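Local structure of Dye-decolorizing peroxidase (Irpex lacteus, 7D8M) at residues D15-M20 with I196-R201; V82-D85 with A90-D93; N232-D237 with F422-V427; F375-W380 with P400-G405. The protein binds heme b and probably works as a peroxidase, oxidising dyes and related substrates at the expense of hydrogen peroxide. All blocks are in the same frame, centred on the assembly; numbering follows the deposited sequence.

Interaction 1: D15-M20 with I196-R201; sequences DILVGM and IIFTGR
F198 reaches across to I16 and L17 with the far end of its ring, and the contact is wholly apolar. From CB the side chain leaves with CG anti to its carbonyl carbon (chi1 -63°), which lets the far end of the ring come up to I16 and L17. Only the outer atoms arrive there: CE1 of F198 comes within 3.6 Å of CG2 of I16, approaching at a slant, and CZ lies 3.9 Å from CB of L17, which sits at the ring edge near its plane. One ring face is covered by the preceding residue, with CG2 of I197 standing over the centre. That same I197 methyl lies 3.9 Å from CG2 of I16, so two branch methyls and an aromatic ring close up together. At the start of the same segment as I16, D15 OD1 accepts the backbone N-H of M20 at 3.0 Å on its anti lone pair, spanning the loop through G19, while OD2 of D15 bonds to the Y365 hydroxyl. The contact joins the ends of two short helices, 14-17 and 194-197. L17 and I197 both pack on I334 of strand 334-340, L17 also meets V53 of helix 53-57, and F198 rests on I12.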
loop_
_atom_site.group_PDB
_atom_site.type_symbol
_atom_site.label_atom_id
_atom_site.label_comp_id
_atom_site.label_asym_id
_atom_site.label_seq_id
_atom_site.Cartn_x
_atom_site.Cartn_y
_atom_site.Cartn_z
ATOM N N ASP A 15 1.923 11.676 -6.334
ATOM C CA ASP A 15 1.306 10.509 -5.706
ATOM C C ASP A 15 2.159 9.931 -4.584
ATOM O O ASP A 15 1.640 9.177 -3.749
ATOM C CB ASP A 15 1.010 9.426 -6.744
ATOM C CG ASP A 15 0.045 8.376 -6.224
ATOM O OD1 ASP A 15 -1.091 8.750 -5.867
ATOM O OD2 ASP A 15 0.423 7.181 -6.162
ATOM N N ILE A 16 3.445 10.282 -4.525
ATOM C CA ILE A 16 4.324 9.721 -3.501
ATOM C C ILE A 16 3.912 10.193 -2.115
ATOM O O ILE A 16 3.791 9.395 -1.171
ATOM C CB ILE A 16 5.790 10.093 -3.786
ATOM C CG1 ILE A 16 6.202 9.663 -5.202
ATOM C CG2 ILE A 16 6.704 9.507 -2.687
ATOM C CD1 ILE A 16 7.555 10.220 -5.658
ATOM N N LEU A 17 3.728 11.499 -1.957
ATOM C CA LEU A 17 3.688 12.087 -0.624
ATOM C C LEU A 17 2.281 12.413 -0.163
ATOM O O LEU A 17 1.943 12.166 0.998
ATOM C CB LEU A 17 4.540 13.355 -0.568
ATOM C CG LEU A 17 4.605 14.083 0.774
ATOM C CD1 LEU A 17 5.178 13.167 1.848
ATOM C CD2 LEU A 17 5.443 15.342 0.642
ATOM N N VAL A 18 1.455 12.964 -1.041
ATOM C CA VAL A 18 0.097 13.318 -0.673
ATOM C C VAL A 18 -0.914 12.359 -1.258
ATOM O O VAL A 18 -2.005 12.212 -0.683
ATOM C CB VAL A 18 -0.230 14.770 -1.078
ATOM C CG1 VAL A 18 0.685 15.714 -0.332
ATOM C CG2 VAL A 18 -0.075 14.968 -2.578
ATOM N N GLY A 19 -0.574 11.656 -2.325
ATOM C CA GLY A 19 -1.571 10.864 -3.007
ATOM C C GLY A 19 -2.368 11.707 -3.978
ATOM O O GLY A 19 -2.589 12.907 -3.780
ATOM N N MET A 20 -2.803 11.058 -5.058
ATOM C CA MET A 20 -3.633 11.727 -6.052
ATOM C C MET A 20 -5.018 12.050 -5.503
ATOM O O MET A 20 -5.623 13.046 -5.903
ATOM C CB MET A 20 -3.734 10.860 -7.306
ATOM C CG MET A 20 -2.452 10.817 -8.113
ATOM S SD MET A 20 -2.664 10.044 -9.736
ATOM C CE MET A 20 -0.976 10.157 -10.328
ATOM N N ILE A 196 13.472 8.239 4.583
ATOM C CA ILE A 196 12.776 6.958 4.633
ATOM C C ILE A 196 11.812 6.839 3.465
ATOM O O ILE A 196 11.504 5.730 3.018
ATOM C CB ILE A 196 12.054 6.785 5.987
ATOM C CG1 ILE A 196 13.047 6.905 7.143
ATOM C CG2 ILE A 196 11.335 5.434 6.082
ATOM C CD1 ILE A 196 14.206 5.928 7.060
ATOM N N ILE A 197 11.340 7.965 2.939
ATOM C CA ILE A 197 10.420 7.978 1.811
ATOM C C ILE A 197 11.131 8.327 0.507
ATOM O O ILE A 197 10.873 7.704 -0.525
ATOM C CB ILE A 197 9.261 8.962 2.079
ATOM C CG1 ILE A 197 8.489 8.577 3.350
ATOM C CG2 ILE A 197 8.355 9.099 0.834
ATOM C CD1 ILE A 197 8.139 7.078 3.477
ATOM N N PHE A 198 12.010 9.328 0.538
ATOM C CA PHE A 198 12.608 9.898 -0.664
ATOM C C PHE A 198 14.079 9.516 -0.740
ATOM O O PHE A 198 14.855 9.837 0.168
ATOM C CB PHE A 198 12.466 11.418 -0.677
ATOM C CG PHE A 198 11.048 11.897 -0.719
ATOM C CD1 PHE A 198 10.282 11.742 -1.862
ATOM C CD2 PHE A 198 10.483 12.514 0.385
ATOM C CE1 PHE A 198 8.976 12.185 -1.902
ATOM C CE2 PHE A 198 9.186 12.955 0.351
ATOM C CZ PHE A 198 8.430 12.792 -0.797
ATOM N N THR A 199 14.461 8.859 -1.831
ATOM C CA THR A 199 15.859 8.509 -2.034
ATOM C C THR A 199 16.716 9.768 -2.106
ATOM O O THR A 199 16.316 10.783 -2.682
ATOM C CB THR A 199 16.017 7.689 -3.315
ATOM O OG1 THR A 199 15.403 8.393 -4.404
ATOM C CG2 THR A 199 15.348 6.321 -3.152
ATOM N N GLY A 200 17.893 9.707 -1.484
ATOM C CA GLY A 200 18.825 10.808 -1.490
ATOM C C GLY A 200 18.604 11.853 -0.423
ATOM O O GLY A 200 19.469 12.717 -0.247
ATOM N N ARG A 201 17.485 11.808 0.303
ATOM C CA ARG A 201 17.208 12.790 1.343
ATOM C C ARG A 201 17.695 12.283 2.704
ATOM O O ARG A 201 18.282 11.204 2.822
ATOM C CB ARG A 201 15.718 13.143 1.367
ATOM C CG ARG A 201 15.251 13.942 0.157
ATOM C CD ARG A 201 16.022 15.256 0.013
ATOM N NE ARG A 201 15.655 15.973 -1.207
ATOM C CZ ARG A 201 16.081 17.196 -1.514
ATOM N NH1 ARG A 201 16.892 17.841 -0.688
ATOM N NH2 ARG A 201 15.705 17.772 -2.648
#

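Interaction 2: V82-D85 with A90-D93; sequences VTDD and AFSD
This is a polar loop-to-helix contact in which D84 turns its carboxylate to S92 and F91, where the chain between helix 74-79 and helix 89-93 doubles back on itself. It lies in the region assigned to the DyP alpha+beta barrel, away from the heme. D84 is the centre of an inverse gamma turn, and with CG anti to the backbone N (chi1 179°) its acid group reaches toward the helix. D84 OD2 is 2.8 Å from S92 OG; the single hydroxyl proton has both D84 OD2 and D88 O within reach, and the model does not settle which one takes it. D84 OD2 has a further partner in H74 ND1. The other oxygen, D84 OD1, bonds to L86 N and is 2.6 Å from a water that is also 2.8 Å from S92 OG, so a water lies between carboxylate and hydroxyl, though it has more acceptors in reach than protons. That water sits at the edge of the F91 ring, in its plane. The carboxylate is tilted 70° from the ring, with D84 OD2 3.5 Å from CD2 of F91. Replacing D84 by an alanine would probably leave H74 ND1 and L86 N without their acceptor and S92 without its carboxylate neighbour. Beyond the contact, F91 meets F77 of helix 74-79 edge-to-face, packs with F218 of strand 217-226, and touches F437 of strand 428-438.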
loop_
_atom_site.group_PDB
_atom_site.type_symbol
_atom_site.label_atom_id
_atom_site.label_comp_id
_atom_site.label_asym_id
_atom_site.label_seq_id
_atom_site.Cartn_x
_atom_site.Cartn_y
_atom_site.Cartn_z
ATOM N N VAL A 82 19.564 3.109 -18.963
ATOM C CA VAL A 82 19.865 3.804 -17.721
ATOM C C VAL A 82 20.412 2.768 -16.747
ATOM O O VAL A 82 19.817 1.698 -16.575
ATOM C CB VAL A 82 18.618 4.507 -17.156
ATOM C CG1 VAL A 82 18.890 5.055 -15.759
ATOM C CG2 VAL A 82 18.147 5.622 -18.104
ATOM N N THR A 83 21.557 3.069 -16.137
ATOM C CA THR A 83 22.183 2.117 -15.233
ATOM C C THR A 83 21.402 2.055 -13.923
ATOM O O THR A 83 21.041 3.087 -13.352
ATOM C CB THR A 83 23.640 2.500 -14.974
ATOM O OG1 THR A 83 24.331 2.653 -16.227
ATOM C CG2 THR A 83 24.324 1.411 -14.174
ATOM N N ASP A 84 21.119 0.843 -13.461
ATOM C CA ASP A 84 20.479 0.669 -12.157
ATOM C C ASP A 84 21.573 0.677 -11.099
ATOM O O ASP A 84 22.128 -0.356 -10.735
ATOM C CB ASP A 84 19.656 -0.611 -12.124
ATOM C CG ASP A 84 18.983 -0.846 -10.774
ATOM O OD1 ASP A 84 19.204 -0.045 -9.836
ATOM O OD2 ASP A 84 18.235 -1.841 -10.659
ATOM N N ASP A 85 21.895 1.869 -10.598
ATOM C CA ASP A 85 22.837 2.014 -9.497
ATOM C C ASP A 85 22.137 2.487 -8.223
ATOM O O ASP A 85 22.737 3.170 -7.393
ATOM C CB ASP A 85 23.982 2.961 -9.876
ATOM C CG ASP A 85 23.501 4.277 -10.495
ATOM O OD1 ASP A 85 22.282 4.549 -10.492
ATOM O OD2 ASP A 85 24.356 5.052 -10.985
ATOM N N ALA A 90 15.819 -5.692 -3.949
ATOM C CA ALA A 90 14.479 -6.086 -4.384
ATOM C C ALA A 90 14.127 -5.447 -5.723
ATOM O O ALA A 90 13.667 -6.128 -6.648
ATOM C CB ALA A 90 13.436 -5.708 -3.325
ATOM N N PHE A 91 14.319 -4.132 -5.836
ATOM C CA PHE A 91 13.989 -3.439 -7.081
ATOM C C PHE A 91 14.702 -4.076 -8.265
ATOM O O PHE A 91 14.101 -4.305 -9.320
ATOM C CB PHE A 91 14.361 -1.960 -6.993
ATOM C CG PHE A 91 14.208 -1.217 -8.312
ATOM C CD1 PHE A 91 12.944 -0.931 -8.818
ATOM C CD2 PHE A 91 15.325 -0.827 -9.049
ATOM C CE1 PHE A 91 12.781 -0.253 -10.038
ATOM C CE2 PHE A 91 15.170 -0.153 -10.282
ATOM C CZ PHE A 91 13.905 0.140 -10.769
ATOM N N SER A 92 15.997 -4.357 -8.106
ATOM C CA SER A 92 16.776 -4.886 -9.217
ATOM C C SER A 92 16.322 -6.286 -9.586
ATOM O O SER A 92 16.336 -6.650 -10.770
ATOM C CB SER A 92 18.259 -4.875 -8.862
ATOM O OG SER A 92 18.675 -3.569 -8.495
ATOM N N ASP A 93 15.894 -7.069 -8.593
ATOM C CA ASP A 93 15.417 -8.424 -8.841
ATOM C C ASP A 93 14.101 -8.431 -9.606
ATOM O O ASP A 93 13.843 -9.354 -10.394
ATOM C CB ASP A 93 15.225 -9.163 -7.510
ATOM C CG ASP A 93 16.506 -9.797 -6.990
ATOM O OD1 ASP A 93 17.511 -9.825 -7.734
ATOM O OD2 ASP A 93 16.503 -10.263 -5.824
HETATM O O HOH W 1 18.568 -0.956 -7.480
#

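Interaction 3: N232-D237 with F422-V427; sequences NKYVLD and FTVPQV
The Y234 ring has P425 over one face and a water at its edge, in plane, while its hydroxyl stands at the edge of the F422 ring. The face contact is a CH-pi interaction: CD of P425 lies 3.6 Å from the centroid of the Y234 ring, 24° off the normal and displaced toward the CD1 side. It fastens helix 228-237 to the chain that leaves strand 421-423, one half of a two-stranded antiparallel ribbon with strand 409-411. CG of Y234 is anti to its backbone N (chi1 178°), which carries the ring clear of the helix and across residues 422-425. V424 comes in at about a right angle, its CG1 3.9 Å from CE2 of Y234, and it also touches M260 of helix 249-261, as does V235. OH of Y234 lies 3.5 Å from CD2 of F422, near the phenyl plane. On the helix surface K233 and D237, one turn apart, form a salt bridge in which NZ of K233 meets OD1 of D237 at 2.6 Å on its syn lone pair. The water at the tyrosine edge is hydrogen-bonded to Y234 OH at 2.6 Å and donates to T423 O at 3.1 Å.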
loop_
_atom_site.group_PDB
_atom_site.type_symbol
_atom_site.label_atom_id
_atom_site.label_comp_id
_atom_site.label_asym_id
_atom_site.label_seq_id
_atom_site.Cartn_x
_atom_site.Cartn_y
_atom_site.Cartn_z
ATOM N N ASN A 232 -16.701 -12.476 5.118
ATOM C CA ASN A 232 -17.882 -12.255 5.953
ATOM C C ASN A 232 -18.414 -13.564 6.537
ATOM O O ASN A 232 -18.774 -13.619 7.717
ATOM C CB ASN A 232 -18.973 -11.552 5.146
ATOM C CG ASN A 232 -18.652 -10.097 4.894
ATOM O OD1 ASN A 232 -17.922 -9.477 5.663
ATOM N ND2 ASN A 232 -19.200 -9.540 3.818
ATOM N N LYS A 233 -18.473 -14.625 5.726
ATOM C CA LYS A 233 -18.954 -15.919 6.216
ATOM C C LYS A 233 -18.033 -16.477 7.298
ATOM O O LYS A 233 -18.499 -17.073 8.281
ATOM C CB LYS A 233 -19.080 -16.890 5.032
ATOM C CG LYS A 233 -19.485 -18.331 5.380
ATOM C CD LYS A 233 -20.869 -18.380 5.995
ATOM C CE LYS A 233 -21.326 -19.818 6.235
ATOM N NZ LYS A 233 -22.192 -19.910 7.452
ATOM N N TYR A 234 -16.722 -16.267 7.154
ATOM C CA TYR A 234 -15.770 -16.768 8.144
ATOM C C TYR A 234 -15.978 -16.123 9.511
ATOM O O TYR A 234 -15.978 -16.810 10.546
ATOM C CB TYR A 234 -14.336 -16.530 7.678
ATOM C CG TYR A 234 -13.349 -17.003 8.718
ATOM C CD1 TYR A 234 -13.141 -18.357 8.924
ATOM C CD2 TYR A 234 -12.664 -16.103 9.524
ATOM C CE1 TYR A 234 -12.247 -18.809 9.894
ATOM C CE2 TYR A 234 -11.778 -16.541 10.500
ATOM C CZ TYR A 234 -11.574 -17.898 10.681
ATOM O OH TYR A 234 -10.693 -18.355 11.647
ATOM N N VAL A 235 -16.107 -14.796 9.546
ATOM C CA VAL A 235 -16.196 -14.131 10.845
ATOM C C VAL A 235 -17.562 -14.368 11.471
ATOM O O VAL A 235 -17.681 -14.454 12.706
ATOM C CB VAL A 235 -15.881 -12.626 10.718
ATOM C CG1 VAL A 235 -14.414 -12.420 10.304
ATOM C CG2 VAL A 235 -16.822 -11.946 9.729
ATOM N N LEU A 236 -18.608 -14.494 10.651
ATOM C CA LEU A 236 -19.908 -14.912 11.180
ATOM C C LEU A 236 -19.822 -16.298 11.803
ATOM O O LEU A 236 -20.288 -16.512 12.929
ATOM C CB LEU A 236 -20.965 -14.883 10.073
ATOM C CG LEU A 236 -21.591 -13.502 9.843
ATOM C CD1 LEU A 236 -22.403 -13.421 8.537
ATOM C CD2 LEU A 236 -22.449 -13.124 11.056
ATOM N N ASP A 237 -19.215 -17.251 11.089
ATOM C CA ASP A 237 -19.116 -18.625 11.571
ATOM C C ASP A 237 -18.268 -18.743 12.829
ATOM O O ASP A 237 -18.399 -19.731 13.558
ATOM C CB ASP A 237 -18.516 -19.535 10.504
ATOM C CG ASP A 237 -19.493 -19.871 9.390
ATOM O OD1 ASP A 237 -20.702 -19.549 9.505
ATOM O OD2 ASP A 237 -19.035 -20.466 8.391
ATOM N N PHE A 422 -6.845 -19.436 15.374
ATOM C CA PHE A 422 -7.765 -19.228 14.264
ATOM C C PHE A 422 -7.024 -19.563 12.982
ATOM O O PHE A 422 -5.989 -18.957 12.691
ATOM C CB PHE A 422 -8.270 -17.784 14.206
ATOM C CG PHE A 422 -9.243 -17.438 15.293
ATOM C CD1 PHE A 422 -8.792 -17.071 16.551
ATOM C CD2 PHE A 422 -10.607 -17.479 15.055
ATOM C CE1 PHE A 422 -9.688 -16.751 17.552
ATOM C CE2 PHE A 422 -11.512 -17.164 16.059
ATOM C CZ PHE A 422 -11.050 -16.795 17.308
ATOM N N THR A 423 -7.537 -20.530 12.231
ATOM C CA THR A 423 -7.016 -20.828 10.902
ATOM C C THR A 423 -7.911 -20.089 9.916
ATOM O O THR A 423 -9.033 -20.512 9.626
ATOM C CB THR A 423 -6.979 -22.323 10.628
ATOM O OG1 THR A 423 -6.114 -22.945 11.584
ATOM C CG2 THR A 423 -6.440 -22.578 9.226
ATOM N N VAL A 424 -7.412 -18.964 9.426
ATOM C CA VAL A 424 -8.204 -18.049 8.615
ATOM C C VAL A 424 -8.046 -18.443 7.152
ATOM O O VAL A 424 -6.913 -18.569 6.668
ATOM C CB VAL A 424 -7.766 -16.600 8.873
ATOM C CG1 VAL A 424 -8.736 -15.617 8.226
ATOM C CG2 VAL A 424 -7.626 -16.372 10.392
ATOM N N PRO A 425 -9.140 -18.693 6.434
ATOM C CA PRO A 425 -9.027 -18.962 4.999
ATOM C C PRO A 425 -8.375 -17.784 4.301
ATOM O O PRO A 425 -8.407 -16.649 4.783
ATOM C CB PRO A 425 -10.480 -19.142 4.551
ATOM C CG PRO A 425 -11.279 -18.403 5.574
ATOM C CD PRO A 425 -10.542 -18.579 6.865
ATOM N N GLN A 426 -7.746 -18.066 3.175
ATOM C CA GLN A 426 -7.124 -16.999 2.411
ATOM C C GLN A 426 -8.230 -16.125 1.822
ATOM O O GLN A 426 -9.026 -16.591 1.002
ATOM C CB GLN A 426 -6.229 -17.603 1.335
ATOM C CG GLN A 426 -5.542 -16.600 0.434
ATOM C CD GLN A 426 -4.387 -17.234 -0.313
ATOM O OE1 GLN A 426 -4.585 -18.152 -1.114
ATOM N NE2 GLN A 426 -3.172 -16.765 -0.037
ATOM N N VAL A 427 -8.317 -14.872 2.271
ATOM C CA VAL A 427 -9.319 -13.939 1.757
ATOM C C VAL A 427 -8.714 -12.877 0.855
ATOM O O VAL A 427 -9.467 -12.108 0.225
ATOM C CB VAL A 427 -10.103 -13.273 2.903
ATOM C CG1 VAL A 427 -10.922 -14.322 3.656
ATOM C CG2 VAL A 427 -9.144 -12.565 3.840
HETATM O O HOH W 2 -10.562 -20.826 12.326
#

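Interaction 4: F375-W380 with P400-G405; sequences FQQQAW and PVIGQG. With HEM (protoporphyrin IX containing Fe), chain B.
Q377 and I402 meet tightly beside the heme, whereas Q404, further along the loop toward the surface, brushes the same glutamine only loosely. The amide of Q377 donates from NE2 to I402 O at 3.1 Å, with an N-H...O angle of 154°. The carbonyl lies close to the amide plane, but the donor stands well above the carbonyl plane, 51° out of it. NE2 is shared with N382 OD1, its stronger partner. A bend at chi2 (71°) brings OE1 of Q377 back to the heme methyl CMC, 3.6 Å away. CG1 of I402 sits between the backbone N and the carbonyl carbon, and CD1 beyond it lies 3.8 Å from Q377 OE1. CG2 of I402 presses on the heme meso carbon CHC at 3.5 Å. Here lies the proximal side of the DyP heme pocket, for I402 also packs on H312, the axial iron ligand. Helix 373-381 makes a wider pi-type turn at 375-380. An alanine in place of Q377 would probably leave I402 O without this donor, take one of two N-H groups from N382 OD1, and open a gap next to the heme methyl. On the loose side CG of Q404 comes no nearer than 4.4 Å to NE2 of Q377, and the Q404 amide bonds instead to D104 and L102 O.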
loop_
_atom_site.group_PDB
_atom_site.type_symbol
_atom_site.label_atom_id
_atom_site.label_comp_id
_atom_site.label_asym_id
_atom_site.label_seq_id
_atom_site.Cartn_x
_atom_site.Cartn_y
_atom_site.Cartn_z
ATOM N N PHE A 375 9.511 -5.653 4.094
ATOM C CA PHE A 375 9.677 -5.985 5.506
ATOM C C PHE A 375 8.325 -6.208 6.177
ATOM O O PHE A 375 8.140 -7.172 6.936
ATOM C CB PHE A 375 10.448 -4.857 6.204
ATOM C CG PHE A 375 11.262 -5.303 7.393
ATOM C CD1 PHE A 375 12.408 -6.061 7.223
ATOM C CD2 PHE A 375 10.891 -4.937 8.682
ATOM C CE1 PHE A 375 13.164 -6.459 8.318
ATOM C CE2 PHE A 375 11.640 -5.333 9.784
ATOM C CZ PHE A 375 12.776 -6.093 9.599
ATOM N N GLN A 376 7.374 -5.307 5.915
ATOM C CA GLN A 376 6.037 -5.425 6.486
ATOM C C GLN A 376 5.392 -6.743 6.088
ATOM O O GLN A 376 4.755 -7.412 6.917
ATOM C CB GLN A 376 5.173 -4.244 6.035
ATOM C CG GLN A 376 5.599 -2.886 6.605
ATOM C CD GLN A 376 4.991 -1.717 5.832
ATOM O OE1 GLN A 376 4.066 -1.900 5.047
ATOM N NE2 GLN A 376 5.521 -0.523 6.041
ATOM N N GLN A 377 5.586 -7.157 4.835
ATOM C CA GLN A 377 5.019 -8.417 4.367
ATOM C C GLN A 377 5.801 -9.614 4.901
ATOM O O GLN A 377 5.242 -10.474 5.591
ATOM C CB GLN A 377 4.976 -8.434 2.829
ATOM C CG GLN A 377 4.303 -9.662 2.254
ATOM C CD GLN A 377 2.801 -9.662 2.474
ATOM O OE1 GLN A 377 2.080 -8.829 1.915
ATOM N NE2 GLN A 377 2.317 -10.605 3.282
ATOM N N GLN A 378 7.105 -9.676 4.615
ATOM C CA GLN A 378 7.864 -10.894 4.898
ATOM C C GLN A 378 8.313 -10.986 6.357
ATOM O O GLN A 378 8.125 -12.020 7.000
ATOM C CB GLN A 378 9.083 -11.004 3.981
ATOM C CG GLN A 378 9.973 -12.211 4.352
ATOM C CD GLN A 378 11.237 -12.299 3.511
ATOM O OE1 GLN A 378 11.919 -11.293 3.278
ATOM N NE2 GLN A 378 11.559 -13.508 3.056
ATOM N N ALA A 379 8.955 -9.940 6.883
ATOM C CA ALA A 379 9.523 -10.030 8.222
ATOM C C ALA A 379 8.466 -9.964 9.316
ATOM O O ALA A 379 8.734 -10.390 10.443
ATOM C CB ALA A 379 10.546 -8.917 8.450
ATOM N N TRP A 380 7.277 -9.441 9.013
ATOM C CA TRP A 380 6.282 -9.148 10.039
ATOM C C TRP A 380 4.990 -9.914 9.789
ATOM O O TRP A 380 4.649 -10.801 10.579
ATOM C CB TRP A 380 6.054 -7.639 10.099
ATOM C CG TRP A 380 7.211 -6.901 10.686
ATOM C CD1 TRP A 380 8.309 -7.447 11.298
ATOM C CD2 TRP A 380 7.385 -5.483 10.742
ATOM N NE1 TRP A 380 9.155 -6.454 11.722
ATOM C CE2 TRP A 380 8.608 -5.239 11.403
ATOM C CE3 TRP A 380 6.618 -4.393 10.310
ATOM C CZ2 TRP A 380 9.090 -3.952 11.634
ATOM C CZ3 TRP A 380 7.097 -3.111 10.542
ATOM C CH2 TRP A 380 8.323 -2.904 11.207
ATOM N N PRO A 400 -3.614 -12.033 10.113
ATOM C CA PRO A 400 -4.802 -12.743 9.628
ATOM C C PRO A 400 -5.437 -12.095 8.410
ATOM O O PRO A 400 -6.365 -12.676 7.833
ATOM C CB PRO A 400 -5.740 -12.701 10.841
ATOM C CG PRO A 400 -5.359 -11.420 11.524
ATOM C CD PRO A 400 -3.875 -11.316 11.374
ATOM N N VAL A 401 -4.949 -10.936 7.981
ATOM C CA VAL A 401 -5.447 -10.290 6.770
ATOM C C VAL A 401 -4.519 -10.650 5.613
ATOM O O VAL A 401 -4.926 -11.355 4.684
ATOM C CB VAL A 401 -5.581 -8.767 6.977
ATOM C CG1 VAL A 401 -6.117 -8.044 5.714
ATOM C CG2 VAL A 401 -6.496 -8.489 8.171
ATOM N N ILE A 402 -3.255 -10.233 5.682
ATOM C CA ILE A 402 -2.332 -10.368 4.559
ATOM C C ILE A 402 -1.295 -11.466 4.746
ATOM O O ILE A 402 -0.520 -11.716 3.812
ATOM C CB ILE A 402 -1.625 -9.033 4.252
ATOM C CG1 ILE A 402 -0.788 -8.579 5.454
ATOM C CG2 ILE A 402 -2.647 -7.983 3.815
ATOM C CD1 ILE A 402 0.341 -7.585 5.100
ATOM N N GLY A 403 -1.240 -12.134 5.898
ATOM C CA GLY A 403 -0.176 -13.105 6.118
ATOM C C GLY A 403 -0.277 -14.281 5.158
ATOM O O GLY A 403 -1.360 -14.802 4.892
ATOM N N GLN A 404 0.868 -14.687 4.611
ATOM C CA GLN A 404 0.922 -15.835 3.705
ATOM C C GLN A 404 2.213 -16.602 3.945
ATOM O O GLN A 404 3.032 -16.239 4.791
ATOM C CB GLN A 404 0.917 -15.455 2.215
ATOM C CG GLN A 404 0.295 -14.165 1.789
ATOM C CD GLN A 404 0.395 -14.015 0.271
ATOM O OE1 GLN A 404 -0.572 -14.265 -0.454
ATOM N NE2 GLN A 404 1.570 -13.626 -0.213
ATOM N N GLY A 405 2.441 -17.604 3.087
ATOM C CA GLY A 405 3.693 -18.326 3.026
ATOM C C GLY A 405 3.760 -19.549 3.914
ATOM O O GLY A 405 4.630 -20.404 3.704
HETATM C CHA HEM B . -3.468 -0.378 7.443
HETATM C CHB HEM B . -6.527 -3.095 4.839
HETATM C CHC HEM B . -2.767 -4.825 2.291
HETATM C CHD HEM B . 0.311 -2.492 5.226
HETATM C C1A HEM B . -4.627 -0.938 6.955
HETATM C C2A HEM B . -5.978 -0.612 7.371
HETATM C C3A HEM B . -6.821 -1.359 6.636
HETATM C C4A HEM B . -6.033 -2.175 5.738
HETATM C CMA HEM B . -8.360 -1.385 6.696
HETATM C CAA HEM B . -6.339 0.429 8.465
HETATM C CBA HEM B . -6.494 1.817 7.844
HETATM C CGA HEM B . -5.263 2.671 8.075
HETATM O O1A HEM B . -4.646 2.563 9.161
HETATM O O2A HEM B . -4.911 3.488 7.179
HETATM C C1B HEM B . -5.772 -3.764 3.905
HETATM C C2B HEM B . -6.306 -4.587 2.844
HETATM C C3B HEM B . -5.261 -5.074 2.148
HETATM C C4B HEM B . -4.046 -4.559 2.738
HETATM C CMB HEM B . -7.828 -4.846 2.641
HETATM C CAB HEM B . -5.248 -5.986 0.896
HETATM C CBB HEM B . -6.303 -6.146 0.089
HETATM C C1C HEM B . -1.593 -4.409 2.897
HETATM C C2C HEM B . -0.243 -4.824 2.555
HETATM C C3C HEM B . 0.611 -4.170 3.367
HETATM C C4C HEM B . -0.180 -3.342 4.259
HETATM C CMC HEM B . 0.078 -5.824 1.416
HETATM C CAC HEM B . 2.158 -4.246 3.453
HETATM C CBC HEM B . 2.864 -5.310 3.031
HETATM C C1D HEM B . -0.442 -1.628 5.993
HETATM C C2D HEM B . 0.051 -0.536 6.818
HETATM C C3D HEM B . -0.987 0.037 7.428
HETATM C C4D HEM B . -2.188 -0.664 7.015
HETATM C CMD HEM B . 1.515 -0.101 6.991
HETATM C CAD HEM B . -0.919 1.226 8.408
HETATM C CBD HEM B . -0.714 0.676 9.823
HETATM C CGD HEM B . -0.531 1.787 10.834
HETATM O O1D HEM B . -1.086 1.665 11.957
HETATM O O2D HEM B . 0.158 2.800 10.524
HETATM N NA HEM B . -4.699 -1.897 5.968
HETATM N NB HEM B . -4.387 -3.763 3.816
HETATM N NC HEM B . -1.510 -3.518 3.942
HETATM N ND HEM B . -1.819 -1.669 6.121
HETATM FE FE HEM B . -3.098 -2.852 5.051
#

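Interactions 1 and 4 are buried, on opposite sides of the chain's centre, while interactions 2 and 3 lie further out and are partly exposed. The depth does not fix the chemistry: interaction 1 is apolar side-chain packing, interaction 4 adds a hydrogen bond from a side-chain amide beside the heme, interaction 2 is built on a carboxylate and a water, and interaction 3 mixes a CH-pi contact with a water bridge. Interactions 3 and 4 touch where CG1 of V424 lies 3.8 Å from O of P400, and both reach M260 of helix 249-261, through V424 and V235 in one and P400 in the other. Interaction 2 spans a short local loop; interactions 1 and 3 each join segments more than 170 residues apart.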